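Local coordinates for DNA repair and telomere maintenance protein nbs1 (Schizosaccharomyces pombe, PDB 3HUF) that serves as the adaptor subunit of the MRN complex in DNA double-strand break repair, with FHA and BRCT domains that bind phosphorylated partners such as Ctp1, at residues P55-F61 against P139-S145; T148-M153 against T173-D178; Y112-M116 against D194-M198. One frame throughout, in Å; residues are numbered along the deposited sequence.

Contact 1. Residues P55-F61 against P139-S145; sequences PSEKDYF and PTGLRDS
Tyr60, on the short helix 57-62 of the FHA domain, reaches across to the chain that passes through strand 140-141 of the first BRCT domain, a worked example of one aromatic residue joining two domains. Its CB rests against CB of Pro139 at 3.7 Å, and CG of the same proline ring lies near CB of Pro55 and CB of Asp59. Because CG of Tyr60 stands anti to the backbone N (chi1 164°), the ring is carried in between two pieces of backbone. CD1 of Tyr60 lies 3.5 Å from the carbonyl carbon of Thr140, while CA of Gly141 sits over the same face, 3.7 Å from the ring centroid and almost on its normal. The opposite face receives CB of Ser145, whose contact is with CE2. At the tip, OH of Tyr60 donates to O of Arg143 (2.6 Å), meeting the carbonyl nearly head-on at a C=O...OH angle of 169°. The main chain of Tyr60 is held too: Ser145 OG gives its proton to Tyr60 O at 2.7 Å and also pairs with Ala147 N, which leaves this hydroxyl little freedom to rotate. Farther out, the Phe61 ring meets O of Asp144 at its edge, and one water links Glu57 OE1 to Thr140 OG1. A leucine in place of Tyr60 would probably leave the Arg143 carbonyl without its donor and open a gap between Gly141 and Ser145. The Tyr60 side of the junction thus rests on ring packing and two short hydroxyl-to-carbonyl bonds, with no salt bridge between the two segments, consistent with FHA and BRCT domains set rigidly together.

Contact 2. Residues T148-M153 against T173-D178; sequences TTHFVM and TVIIDD
His150, Phe151 and Val152 pair in parallel register with Val174, Ile175 and Ile176, the axes of the two short strands approaching to 4.6 Å at an angle of 30° and their backbones exchanging four N-H...O bonds. The straightest of these runs from Ile176 N to Phe151 O (2.8 Å, 170°); the longest, from Val174 N to Thr149 O, measures 3.3 Å. Side chains then alternate between the two faces of the sheet. On the face of His150, the imidazole lies alongside Val174, with CD2 of His150 3.6 Å from CB of the valine, and its ND1 is tied to OG1 of Thr149 at 2.8 Å. That hydroxyl is in turn bonded to Cys117 N, which probably limits rotation of the ring. Ile176 turns CG1 between its own N and carbonyl carbon (chi1 53°), which swings CD1 back over the neighbouring strand to touch both CB of His150 and CG2 of Val152, the latter at 3.9 Å. Helix 198-209 covers this face, placing Ala201 on His150 and Leu202 on Val174. The other face bears Phe151 and Ile175, packed against helix 163-170, the crossover of this beta-alpha-beta unit. At the end of the strand, CG2 of Ile175 meets CG of Met153 at 3.7 Å, the two side chains running roughly perpendicular. Where the strands run out, one water spans Met153 O and Asp178 N, and Asp177 serves as N-cap of helix 178-184, its OD2 also bonded to Ser179 OG. Thus strand 174-176, outermost in the parallel sheet of the first BRCT domain, is held in register by its backbone, while largely apolar side chains fasten it to helices on both faces.

Contact 3. Residues Y112-M116 against D194-M198; sequences YWRSM and DASLM. With SCN (thiocyanate ion), chain E.
Arg114 and Asp194 form the charged half of this surface contact. NE of Arg114 donates to OD1 of Asp194 at 3.2 Å; the oxygen receives it on its syn lone pair and itself lies almost in the guanidinium plane. The guanidinium and carboxylate are turned 27° apart, close to coplanar. NH2 adds two weak bonds, one to each carboxylate oxygen. From a different direction comes the hydroxyl of Tyr112, which donates to OD2 of Asp194 at 2.6 Å from above the carboxylate plane, 66° out of it. Held along its rim by the arginine and from above by the phenol, the carboxylate should have little freedom to turn, and the adjacent positive charge would be expected to favour its ionised form. Strand 109-113 belongs to the antiparallel sheet that includes strand 2-6, as expected of an FHA beta-sandwich, and the chain leaves it at this point to enter strand 118-120 of the first BRCT domain. The facing residues lie between helix 178-184 and helix 198-209, so the contact lays the connection between these two helices against the end of strand 109-113. An anion adds a further interaction: a thiocyanate, probably from the crystallisation liquor, whose nitrogen accepts a hydrogen bond from N of Leu197 at 3.0 Å, while its sulfur approaches Arg114 CD to 3.5 Å. The remaining contacts are van der Waals contacts of methionines. Met198, bent at chi2 (-47°), runs past Met116 in the opposite direction, bringing SD of each within 3.9 Å of the other. CE of Met198 reaches farther, to 3.7 Å from CD of Arg114, and also lies against O of Ser115.

Contact 2 lies within the first BRCT domain and is the more buried, with no exposed residue; contact 1, also partly buried, lies at the junction with the FHA domain; contact 3 is a surface contact. Contacts 1 and 2 reach the same parallel sheet, contact 1 through strand 140-141 and contact 2 through strands 150-152 and 174-176. Contact 3 spans a longer loop than contact 2, which is nested within it, and its methionines touch His150 of contact 2. Chemistry changes with position: backbone pairing and mostly apolar side chains within the domain, hydroxyl-to-carbonyl bonds around an aromatic ring at the domain junction, and a salt bridge at the surface. Met116 O and Pro139 CD bring contacts 3 and 1 together.

Contact 1. Residues P55-F61 against P139-S145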
ATOM      1  N   PRO A  55       1.296  -4.744  12.821  1.00 37.74           N
ATOM      2  CA  PRO A  55       1.104  -5.741  11.740  1.00 37.64           C
ATOM      3  C   PRO A  55       2.109  -6.903  11.709  1.00 37.82           C
ATOM      4  O   PRO A  55       3.200  -6.780  12.250  1.00 37.48           O
ATOM      5  CB  PRO A  55       1.215  -4.894  10.468  1.00 38.13           C
ATOM      6  CG  PRO A  55       2.068  -3.708  10.869  1.00 38.11           C
ATOM      7  CD  PRO A  55       1.775  -3.441  12.316  1.00 37.20           C
ATOM      8  N   SER A  56       1.735  -8.032  11.102  1.00 37.83           N
ATOM      9  CA  SER A  56       2.699  -9.112  10.881  1.00 38.78           C
ATOM     10  C   SER A  56       3.191  -9.047   9.446  1.00 38.55           C
ATOM     11  O   SER A  56       2.601  -8.352   8.618  1.00 38.81           O
ATOM     12  CB  SER A  56       2.111 -10.500  11.168  1.00 38.78           C
ATOM     13  OG  SER A  56       1.049 -10.448  12.112  1.00 43.74           O
ATOM     14  N   GLU A  57       4.258  -9.785   9.164  1.00 38.33           N
ATOM     15  CA  GLU A  57       4.866  -9.791   7.838  1.00 39.53           C
ATOM     16  C   GLU A  57       3.880 -10.300   6.783  1.00 38.67           C
ATOM     17  O   GLU A  57       3.817  -9.768   5.686  1.00 38.75           O
ATOM     18  CB  GLU A  57       6.167 -10.609   7.830  1.00 39.36           C
ATOM     19  CG  GLU A  57       7.061 -10.325   6.597  1.00 44.18           C
ATOM     20  CD  GLU A  57       7.107  -8.822   6.202  1.00 47.71           C
ATOM     21  OE1 GLU A  57       7.643  -8.012   6.999  1.00 50.77           O
ATOM     22  OE2 GLU A  57       6.626  -8.453   5.104  1.00 45.94           O
ATOM     23  N   LYS A  58       3.080 -11.290   7.163  1.00 37.84           N
ATOM     24  CA  LYS A  58       2.045 -11.839   6.297  1.00 36.76           C
ATOM     25  C   LYS A  58       1.058 -10.840   5.758  1.00 36.44           C
ATOM     26  O   LYS A  58       0.598 -10.994   4.631  1.00 36.90           O
ATOM     27  CB  LYS A  58       1.322 -12.993   6.986  1.00 36.04           C
ATOM     28  CG  LYS A  58       0.387 -12.622   8.100  1.00 35.76           C
ATOM     29  CD  LYS A  58       0.009 -13.869   8.880  1.00 36.71           C
ATOM     30  CE  LYS A  58      -0.901 -13.524  10.018  1.00 38.91           C
ATOM     31  NZ  LYS A  58      -0.949 -14.649  10.987  1.00 41.48           N
ATOM     32  N   ASP A  59       0.751  -9.804   6.544  1.00 36.06           N
ATOM     33  CA  ASP A  59      -0.249  -8.806   6.171  1.00 35.61           C
ATOM     34  C   ASP A  59       0.248  -7.942   5.024  1.00 35.82           C
ATOM     35  O   ASP A  59      -0.565  -7.377   4.275  1.00 34.96           O
ATOM     36  CB  ASP A  59      -0.582  -7.910   7.366  1.00 35.69           C
ATOM     37  CG  ASP A  59      -1.191  -8.695   8.548  1.00 37.39           C
ATOM     38  OD1 ASP A  59      -1.989  -9.626   8.317  1.00 38.91           O
ATOM     39  OD2 ASP A  59      -0.862  -8.381   9.709  1.00 40.00           O
ATOM     40  N   TYR A  60       1.571  -7.813   4.903  1.00 35.56           N
ATOM     41  CA  TYR A  60       2.180  -7.075   3.758  1.00 35.96           C
ATOM     42  C   TYR A  60       1.827  -7.790   2.444  1.00 36.00           C
ATOM     43  O   TYR A  60       1.600  -7.152   1.427  1.00 36.17           O
ATOM     44  CB  TYR A  60       3.701  -6.958   3.917  1.00 35.65           C
ATOM     45  CG  TYR A  60       4.445  -6.574   2.624  1.00 37.51           C
ATOM     46  CD1 TYR A  60       4.404  -5.274   2.125  1.00 35.11           C
ATOM     47  CD2 TYR A  60       5.175  -7.533   1.911  1.00 35.36           C
ATOM     48  CE1 TYR A  60       5.066  -4.935   0.936  1.00 37.65           C
ATOM     49  CE2 TYR A  60       5.830  -7.214   0.731  1.00 34.28           C
ATOM     50  CZ  TYR A  60       5.773  -5.927   0.249  1.00 36.92           C
ATOM     51  OH  TYR A  60       6.428  -5.634  -0.908  1.00 36.36           O
ATOM     52  N   PHE A  61       1.741  -9.122   2.494  1.00 35.33           N
ATOM     53  CA  PHE A  61       1.387  -9.912   1.320  1.00 35.31           C
ATOM     54  C   PHE A  61      -0.115 -10.126   1.100  1.00 35.59           C
ATOM     55  O   PHE A  61      -0.560 -10.191  -0.049  1.00 35.47           O
ATOM     56  CB  PHE A  61       2.084 -11.273   1.384  1.00 34.53           C
ATOM     57  CG  PHE A  61       3.563 -11.177   1.302  1.00 34.56           C
ATOM     58  CD1 PHE A  61       4.349 -11.232   2.446  1.00 34.10           C
ATOM     59  CD2 PHE A  61       4.181 -10.988   0.083  1.00 33.80           C
ATOM     60  CE1 PHE A  61       5.738 -11.150   2.355  1.00 35.48           C
ATOM     61  CE2 PHE A  61       5.551 -10.902  -0.010  1.00 34.97           C
ATOM     62  CZ  PHE A  61       6.330 -10.989   1.126  1.00 36.49           C
ATOM     63  N   PRO A 139       2.129  -2.344   7.105  1.00 36.60           N
ATOM     64  CA  PRO A 139       3.019  -3.466   6.769  1.00 36.35           C
ATOM     65  C   PRO A 139       4.016  -3.070   5.682  1.00 36.82           C
ATOM     66  O   PRO A 139       3.716  -2.222   4.819  1.00 37.05           O
ATOM     67  CB  PRO A 139       2.066  -4.559   6.264  1.00 35.88           C
ATOM     68  CG  PRO A 139       0.676  -4.134   6.720  1.00 36.80           C
ATOM     69  CD  PRO A 139       0.725  -2.620   6.728  1.00 35.74           C
ATOM     70  N   THR A 140       5.203  -3.669   5.752  1.00 36.74           N
ATOM     71  CA  THR A 140       6.303  -3.354   4.852  1.00 37.15           C
ATOM     72  C   THR A 140       6.982  -4.653   4.441  1.00 37.50           C
ATOM     73  O   THR A 140       6.824  -5.689   5.120  1.00 37.71           O
ATOM     74  CB  THR A 140       7.345  -2.499   5.553  1.00 36.96           C
ATOM     75  OG1 THR A 140       7.665  -3.112   6.811  1.00 37.10           O
ATOM     76  CG2 THR A 140       6.824  -1.093   5.820  1.00 35.84           C
ATOM     77  N   GLY A 141       7.758  -4.591   3.360  1.00 36.79           N
ATOM     78  CA  GLY A 141       8.486  -5.750   2.865  1.00 36.87           C
ATOM     79  C   GLY A 141       9.373  -5.395   1.694  1.00 37.59           C
ATOM     80  O   GLY A 141       9.391  -4.245   1.240  1.00 36.91           O
ATOM     81  N   LEU A 142      10.078  -6.402   1.194  1.00 37.79           N
ATOM     82  CA  LEU A 142      11.051  -6.248   0.132  1.00 39.48           C
ATOM     83  C   LEU A 142      10.544  -6.932  -1.140  1.00 38.82           C
ATOM     84  O   LEU A 142      10.633  -6.385  -2.225  1.00 38.09           O
ATOM     85  CB  LEU A 142      12.374  -6.904   0.565  1.00 39.53           C
ATOM     86  CG  LEU A 142      13.695  -6.147   0.377  1.00 44.15           C
ATOM     87  CD1 LEU A 142      14.244  -6.214  -1.055  1.00 47.08           C
ATOM     88  CD2 LEU A 142      13.585  -4.686   0.855  1.00 45.47           C
ATOM     89  N   ARG A 143       9.982  -8.124  -0.970  1.00 39.06           N
ATOM     90  CA  ARG A 143       9.551  -8.968  -2.093  1.00 39.40           C
ATOM     91  C   ARG A 143       8.259  -8.449  -2.690  1.00 39.07           C
ATOM     92  O   ARG A 143       7.549  -7.647  -2.076  1.00 39.35           O
ATOM     93  CB  ARG A 143       9.355 -10.421  -1.642  1.00 39.02           C
ATOM     94  CG  ARG A 143      10.578 -11.043  -1.013  1.00 41.86           C
ATOM     95  CD  ARG A 143      11.650 -11.245  -2.029  1.00 47.97           C
ATOM     96  NE  ARG A 143      12.981 -10.930  -1.506  1.00 53.21           N
ATOM     97  CZ  ARG A 143      13.839 -10.094  -2.087  1.00 54.22           C
ATOM     98  NH1 ARG A 143      13.517  -9.481  -3.223  1.00 55.60           N
ATOM     99  NH2 ARG A 143      15.025  -9.879  -1.537  1.00 54.07           N
ATOM    100  N   ASP A 144       7.948  -8.917  -3.885  1.00 38.64           N
ATOM    101  CA  ASP A 144       6.743  -8.474  -4.550  1.00 38.84           C
ATOM    102  C   ASP A 144       5.488  -8.926  -3.810  1.00 37.83           C
ATOM    103  O   ASP A 144       5.442 -10.025  -3.295  1.00 37.61           O
ATOM    104  CB  ASP A 144       6.688  -9.033  -5.974  1.00 39.18           C
ATOM    105  CG  ASP A 144       5.555  -8.449  -6.748  1.00 39.97           C
ATOM    106  OD1 ASP A 144       5.596  -7.223  -7.013  1.00 44.70           O
ATOM    107  OD2 ASP A 144       4.598  -9.181  -7.025  1.00 40.87           O
ATOM    108  N   SER A 145       4.470  -8.075  -3.784  1.00 37.48           N
ATOM    109  CA  SER A 145       3.190  -8.415  -3.158  1.00 36.96           C
ATOM    110  C   SER A 145       2.054  -7.799  -3.972  1.00 36.78           C
ATOM    111  O   SER A 145       2.191  -6.703  -4.501  1.00 36.41           O
ATOM    112  CB  SER A 145       3.154  -7.889  -1.713  1.00 36.03           C
ATOM    113  OG  SER A 145       1.823  -7.649  -1.242  1.00 36.71           O
TER
HETATM  114  O   HOH W   1       9.070  -5.530   7.333  1.00 36.04           O
HETATM  115  O   HOH W   2       5.030  -5.962   7.968  1.00 42.96           O

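Contact 2. Residues T148-M153 against T173-D178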
ATOM      1  N   THR A 148       0.673  -4.447  -2.058  1.00 38.28           N
ATOM      2  CA  THR A 148       1.486  -3.215  -2.062  1.00 38.58           C
ATOM      3  C   THR A 148       0.692  -2.072  -2.656  1.00 38.34           C
ATOM      4  O   THR A 148       0.114  -2.215  -3.744  1.00 37.75           O
ATOM      5  CB  THR A 148       2.743  -3.389  -2.930  1.00 38.52           C
ATOM      6  OG1 THR A 148       3.583  -4.374  -2.343  1.00 40.69           O
ATOM      7  CG2 THR A 148       3.534  -2.086  -3.028  1.00 40.44           C
ATOM      8  N   THR A 149       0.631  -0.958  -1.917  1.00 37.70           N
ATOM      9  CA  THR A 149       0.060   0.281  -2.434  1.00 37.69           C
ATOM     10  C   THR A 149       1.141   1.319  -2.777  1.00 37.22           C
ATOM     11  O   THR A 149       0.930   2.165  -3.636  1.00 36.48           O
ATOM     12  CB  THR A 149      -0.941   0.917  -1.428  1.00 38.02           C
ATOM     13  OG1 THR A 149      -0.281   1.111  -0.175  1.00 37.64           O
ATOM     14  CG2 THR A 149      -2.153   0.008  -1.206  1.00 38.47           C
ATOM     15  N   HIS A 150       2.291   1.267  -2.088  1.00 37.08           N
ATOM     16  CA  HIS A 150       3.347   2.274  -2.293  1.00 36.21           C
ATOM     17  C   HIS A 150       4.678   1.594  -2.363  1.00 36.71           C
ATOM     18  O   HIS A 150       4.885   0.560  -1.713  1.00 36.85           O
ATOM     19  CB  HIS A 150       3.374   3.286  -1.150  1.00 36.31           C
ATOM     20  CG  HIS A 150       2.135   4.117  -1.052  1.00 36.02           C
ATOM     21  ND1 HIS A 150       0.950   3.628  -0.540  1.00 35.62           N
ATOM     22  CD2 HIS A 150       1.898   5.408  -1.388  1.00 35.49           C
ATOM     23  CE1 HIS A 150       0.029   4.578  -0.576  1.00 36.85           C
ATOM     24  NE2 HIS A 150       0.584   5.675  -1.068  1.00 38.62           N
ATOM     25  N   PHE A 151       5.587   2.184  -3.138  1.00 36.78           N
ATOM     26  CA  PHE A 151       6.896   1.610  -3.367  1.00 37.40           C
ATOM     27  C   PHE A 151       7.939   2.671  -3.120  1.00 37.58           C
ATOM     28  O   PHE A 151       7.886   3.721  -3.744  1.00 36.94           O
ATOM     29  CB  PHE A 151       7.017   1.104  -4.812  1.00 37.17           C
ATOM     30  CG  PHE A 151       8.365   0.504  -5.134  1.00 38.20           C
ATOM     31  CD1 PHE A 151       8.602  -0.839  -4.922  1.00 36.48           C
ATOM     32  CD2 PHE A 151       9.407   1.301  -5.640  1.00 38.07           C
ATOM     33  CE1 PHE A 151       9.847  -1.397  -5.209  1.00 38.90           C
ATOM     34  CE2 PHE A 151      10.652   0.753  -5.930  1.00 38.75           C
ATOM     35  CZ  PHE A 151      10.872  -0.598  -5.722  1.00 37.94           C
ATOM     36  N   VAL A 152       8.884   2.386  -2.221  1.00 37.87           N
ATOM     37  CA  VAL A 152       9.961   3.322  -1.915  1.00 38.61           C
ATOM     38  C   VAL A 152      11.177   3.042  -2.762  1.00 39.29           C
ATOM     39  O   VAL A 152      11.866   2.053  -2.525  1.00 39.63           O
ATOM     40  CB  VAL A 152      10.431   3.218  -0.446  1.00 39.16           C
ATOM     41  CG1 VAL A 152      11.418   4.357  -0.127  1.00 36.45           C
ATOM     42  CG2 VAL A 152       9.232   3.227   0.503  1.00 37.95           C
ATOM     43  N   MET A 153      11.456   3.908  -3.731  1.00 40.06           N
ATOM     44  CA  MET A 153      12.670   3.767  -4.542  1.00 41.22           C
ATOM     45  C   MET A 153      13.854   4.278  -3.756  1.00 41.98           C
ATOM     46  O   MET A 153      13.687   5.173  -2.915  1.00 41.98           O
ATOM     47  CB  MET A 153      12.548   4.552  -5.847  1.00 41.11           C
ATOM     48  CG  MET A 153      12.021   5.945  -5.666  1.00 41.15           C
ATOM     49  SD  MET A 153      12.308   7.097  -7.025  1.00 46.72           S
ATOM     50  CE  MET A 153      12.009   6.132  -8.450  1.00 47.03           C
ATOM     51  N   THR A 173       1.444   1.369  -9.064  1.00 40.02           N
ATOM     52  CA  THR A 173       1.752   1.597  -7.668  1.00 39.34           C
ATOM     53  C   THR A 173       2.223   3.048  -7.530  1.00 38.77           C
ATOM     54  O   THR A 173       2.767   3.613  -8.474  1.00 38.77           O
ATOM     55  CB  THR A 173       2.835   0.627  -7.218  1.00 39.21           C
ATOM     56  OG1 THR A 173       2.402  -0.700  -7.519  1.00 39.06           O
ATOM     57  CG2 THR A 173       3.101   0.725  -5.730  1.00 38.86           C
ATOM     58  N   VAL A 174       1.964   3.650  -6.372  1.00 38.28           N
ATOM     59  CA  VAL A 174       2.430   4.997  -6.060  1.00 37.37           C
ATOM     60  C   VAL A 174       3.905   4.928  -5.637  1.00 36.92           C
ATOM     61  O   VAL A 174       4.268   4.224  -4.709  1.00 35.77           O
ATOM     62  CB  VAL A 174       1.560   5.633  -4.936  1.00 37.44           C
ATOM     63  CG1 VAL A 174       2.037   7.051  -4.604  1.00 37.81           C
ATOM     64  CG2 VAL A 174       0.090   5.653  -5.343  1.00 35.72           C
ATOM     65  N   ILE A 175       4.769   5.659  -6.339  1.00 37.12           N
ATOM     66  CA  ILE A 175       6.187   5.604  -6.036  1.00 36.20           C
ATOM     67  C   ILE A 175       6.554   6.745  -5.105  1.00 37.00           C
ATOM     68  O   ILE A 175       6.256   7.899  -5.358  1.00 36.81           O
ATOM     69  CB  ILE A 175       7.044   5.596  -7.329  1.00 36.79           C
ATOM     70  CG1 ILE A 175       6.766   4.309  -8.131  1.00 35.31           C
ATOM     71  CG2 ILE A 175       8.545   5.752  -6.996  1.00 34.53           C
ATOM     72  CD1 ILE A 175       7.370   4.345  -9.504  1.00 36.60           C
ATOM     73  N   ILE A 176       7.176   6.417  -3.986  1.00 37.37           N
ATOM     74  CA  ILE A 176       7.528   7.455  -3.041  1.00 38.21           C
ATOM     75  C   ILE A 176       9.020   7.402  -2.788  1.00 38.36           C
ATOM     76  O   ILE A 176       9.720   6.532  -3.325  1.00 37.93           O
ATOM     77  CB  ILE A 176       6.741   7.285  -1.716  1.00 38.08           C
ATOM     78  CG1 ILE A 176       6.912   5.861  -1.173  1.00 37.78           C
ATOM     79  CG2 ILE A 176       5.270   7.636  -1.930  1.00 37.34           C
ATOM     80  CD1 ILE A 176       6.207   5.613   0.146  1.00 37.64           C
ATOM     81  N   ASP A 177       9.499   8.314  -1.957  1.00 39.11           N
ATOM     82  CA  ASP A 177      10.869   8.249  -1.517  1.00 39.80           C
ATOM     83  C   ASP A 177      11.020   8.643  -0.063  1.00 40.43           C
ATOM     84  O   ASP A 177      10.037   8.842   0.647  1.00 39.52           O
ATOM     85  CB  ASP A 177      11.805   9.057  -2.438  1.00 40.02           C
ATOM     86  CG  ASP A 177      11.511  10.555  -2.452  1.00 41.51           C
ATOM     87  OD1 ASP A 177      12.084  11.222  -3.324  1.00 43.97           O
ATOM     88  OD2 ASP A 177      10.750  11.097  -1.615  1.00 43.28           O
ATOM     89  N   ASP A 178      12.286   8.716   0.341  1.00 41.27           N
ATOM     90  CA  ASP A 178      12.775   9.159   1.640  1.00 42.15           C
ATOM     91  C   ASP A 178      12.040  10.364   2.231  1.00 41.72           C
ATOM     92  O   ASP A 178      11.713  10.375   3.415  1.00 41.62           O
ATOM     93  CB  ASP A 178      14.247   9.551   1.426  1.00 43.49           C
ATOM     94  CG  ASP A 178      15.064   9.437   2.667  1.00 46.71           C
ATOM     95  OD1 ASP A 178      15.561   8.318   2.926  1.00 52.40           O
ATOM     96  OD2 ASP A 178      15.237  10.473   3.361  1.00 50.37           O
TER
HETATM   97  O   HOH W   3      14.374   7.214  -1.229  1.00 41.49           O

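Contact 3. Residues Y112-M116 against D194-M198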
ATOM      1  N   TYR A 112     -12.980   1.146   9.752  1.00 38.05           N
ATOM      2  CA  TYR A 112     -12.684   0.539   8.472  1.00 38.48           C
ATOM      3  C   TYR A 112     -11.193   0.617   8.204  1.00 38.37           C
ATOM      4  O   TYR A 112     -10.507   1.532   8.642  1.00 36.53           O
ATOM      5  CB  TYR A 112     -13.463   1.151   7.308  1.00 38.67           C
ATOM      6  CG  TYR A 112     -13.438   2.660   7.255  1.00 42.73           C
ATOM      7  CD1 TYR A 112     -12.530   3.338   6.417  1.00 45.47           C
ATOM      8  CD2 TYR A 112     -14.300   3.420   8.048  1.00 43.12           C
ATOM      9  CE1 TYR A 112     -12.485   4.740   6.366  1.00 46.83           C
ATOM     10  CE2 TYR A 112     -14.252   4.822   8.017  1.00 47.70           C
ATOM     11  CZ  TYR A 112     -13.352   5.474   7.161  1.00 47.79           C
ATOM     12  OH  TYR A 112     -13.320   6.855   7.120  1.00 50.95           O
ATOM     13  N   TRP A 113     -10.713  -0.384   7.487  1.00 38.76           N
ATOM     14  CA  TRP A 113      -9.311  -0.478   7.160  1.00 39.19           C
ATOM     15  C   TRP A 113      -9.113   0.130   5.780  1.00 39.35           C
ATOM     16  O   TRP A 113      -9.838  -0.218   4.846  1.00 40.05           O
ATOM     17  CB  TRP A 113      -8.909  -1.963   7.175  1.00 38.27           C
ATOM     18  CG  TRP A 113      -7.503  -2.239   6.734  1.00 38.35           C
ATOM     19  CD1 TRP A 113      -7.095  -2.701   5.511  1.00 36.07           C
ATOM     20  CD2 TRP A 113      -6.321  -2.101   7.530  1.00 36.90           C
ATOM     21  NE1 TRP A 113      -5.725  -2.837   5.494  1.00 37.60           N
ATOM     22  CE2 TRP A 113      -5.226  -2.497   6.725  1.00 37.59           C
ATOM     23  CE3 TRP A 113      -6.082  -1.690   8.848  1.00 35.25           C
ATOM     24  CZ2 TRP A 113      -3.908  -2.495   7.198  1.00 37.63           C
ATOM     25  CZ3 TRP A 113      -4.758  -1.668   9.318  1.00 35.54           C
ATOM     26  CH2 TRP A 113      -3.687  -2.074   8.492  1.00 35.09           C
ATOM     27  N   ARG A 114      -8.163   1.050   5.665  1.00 38.23           N
ATOM     28  CA  ARG A 114      -7.722   1.538   4.370  1.00 39.35           C
ATOM     29  C   ARG A 114      -6.431   0.796   4.017  1.00 39.58           C
ATOM     30  O   ARG A 114      -5.522   0.742   4.838  1.00 38.88           O
ATOM     31  CB  ARG A 114      -7.451   3.051   4.438  1.00 39.02           C
ATOM     32  CG  ARG A 114      -7.161   3.729   3.087  1.00 41.62           C
ATOM     33  CD  ARG A 114      -7.225   5.310   3.151  1.00 41.78           C
ATOM     34  NE  ARG A 114      -8.564   5.881   3.382  1.00 42.01           N
ATOM     35  CZ  ARG A 114      -9.538   5.929   2.471  1.00 46.29           C
ATOM     36  NH1 ARG A 114      -9.348   5.413   1.252  1.00 45.57           N
ATOM     37  NH2 ARG A 114     -10.718   6.473   2.778  1.00 45.22           N
ATOM     38  N   SER A 115      -6.364   0.240   2.805  1.00 39.48           N
ATOM     39  CA  SER A 115      -5.173  -0.464   2.309  1.00 40.25           C
ATOM     40  C   SER A 115      -3.962   0.431   2.241  1.00 40.23           C
ATOM     41  O   SER A 115      -4.022   1.534   1.703  1.00 40.54           O
ATOM     42  CB  SER A 115      -5.419  -1.011   0.903  1.00 40.43           C
ATOM     43  OG  SER A 115      -6.332  -2.081   0.945  1.00 42.91           O
ATOM     44  N   MET A 116      -2.856  -0.051   2.787  1.00 39.97           N
ATOM     45  CA  MET A 116      -1.595   0.664   2.713  1.00 39.96           C
ATOM     46  C   MET A 116      -0.522  -0.300   3.154  1.00 40.11           C
ATOM     47  O   MET A 116      -0.452  -0.664   4.338  1.00 39.47           O
ATOM     48  CB  MET A 116      -1.594   1.904   3.603  1.00 40.28           C
ATOM     49  CG  MET A 116      -0.461   2.858   3.292  1.00 42.36           C
ATOM     50  SD  MET A 116      -0.472   4.338   4.328  1.00 49.13           S
ATOM     51  CE  MET A 116       0.797   5.247   3.437  1.00 46.75           C
ATOM     52  N   ASP A 194      -9.156  10.696   8.606  1.00 36.05           N
ATOM     53  CA  ASP A 194      -9.094   9.777   7.482  1.00 36.42           C
ATOM     54  C   ASP A 194      -8.384  10.392   6.272  1.00 36.78           C
ATOM     55  O   ASP A 194      -8.605  11.544   5.938  1.00 35.85           O
ATOM     56  CB  ASP A 194     -10.539   9.445   7.100  1.00 36.75           C
ATOM     57  CG  ASP A 194     -10.663   8.370   6.031  1.00 36.60           C
ATOM     58  OD1 ASP A 194      -9.685   7.701   5.696  1.00 37.90           O
ATOM     59  OD2 ASP A 194     -11.783   8.196   5.528  1.00 38.90           O
ATOM     60  N   ALA A 195      -7.535   9.605   5.630  1.00 37.53           N
ATOM     61  CA  ALA A 195      -6.868   9.990   4.388  1.00 38.59           C
ATOM     62  C   ALA A 195      -5.827  11.094   4.533  1.00 39.38           C
ATOM     63  O   ALA A 195      -5.407  11.667   3.539  1.00 39.92           O
ATOM     64  CB  ALA A 195      -7.878  10.339   3.305  1.00 38.24           C
ATOM     65  N   SER A 196      -5.407  11.386   5.762  1.00 39.99           N
ATOM     66  CA  SER A 196      -4.437  12.468   6.003  1.00 41.50           C
ATOM     67  C   SER A 196      -3.037  12.313   5.393  1.00 41.58           C
ATOM     68  O   SER A 196      -2.388  13.308   5.109  1.00 42.64           O
ATOM     69  CB  SER A 196      -4.254  12.686   7.493  1.00 40.93           C
ATOM     70  OG  SER A 196      -5.262  13.510   7.968  1.00 43.32           O
ATOM     71  N   LEU A 197      -2.572  11.087   5.236  1.00 42.83           N
ATOM     72  CA  LEU A 197      -1.207  10.810   4.776  1.00 44.18           C
ATOM     73  C   LEU A 197      -1.121  10.424   3.292  1.00 44.87           C
ATOM     74  O   LEU A 197      -0.029  10.394   2.717  1.00 44.45           O
ATOM     75  CB  LEU A 197      -0.574   9.694   5.642  1.00 44.86           C
ATOM     76  CG  LEU A 197      -0.740   9.826   7.172  1.00 45.07           C
ATOM     77  CD1 LEU A 197      -0.307   8.557   7.930  1.00 49.01           C
ATOM     78  CD2 LEU A 197      -0.025  11.053   7.692  1.00 47.79           C
ATOM     79  N   MET A 198      -2.270  10.134   2.685  1.00 45.67           N
ATOM     80  CA  MET A 198      -2.336   9.597   1.322  1.00 46.37           C
ATOM     81  C   MET A 198      -2.081  10.585   0.197  1.00 45.67           C
ATOM     82  O   MET A 198      -1.370  10.237  -0.752  1.00 46.16           O
ATOM     83  CB  MET A 198      -3.689   8.915   1.030  1.00 47.45           C
ATOM     84  CG  MET A 198      -4.015   7.684   1.798  1.00 49.52           C
ATOM     85  SD  MET A 198      -2.703   6.453   1.906  1.00 56.83           S
ATOM     86  CE  MET A 198      -3.696   4.975   2.147  1.00 54.48           C
TER
HETATM   87  S   SCN E 326      -5.854   6.504   6.200  1.00 29.15           S
HETATM   88  C   SCN E 326      -4.462   7.475   5.745  1.00 28.19           C
HETATM   89  N   SCN E 326      -3.728   8.359   5.457  1.00 28.65           N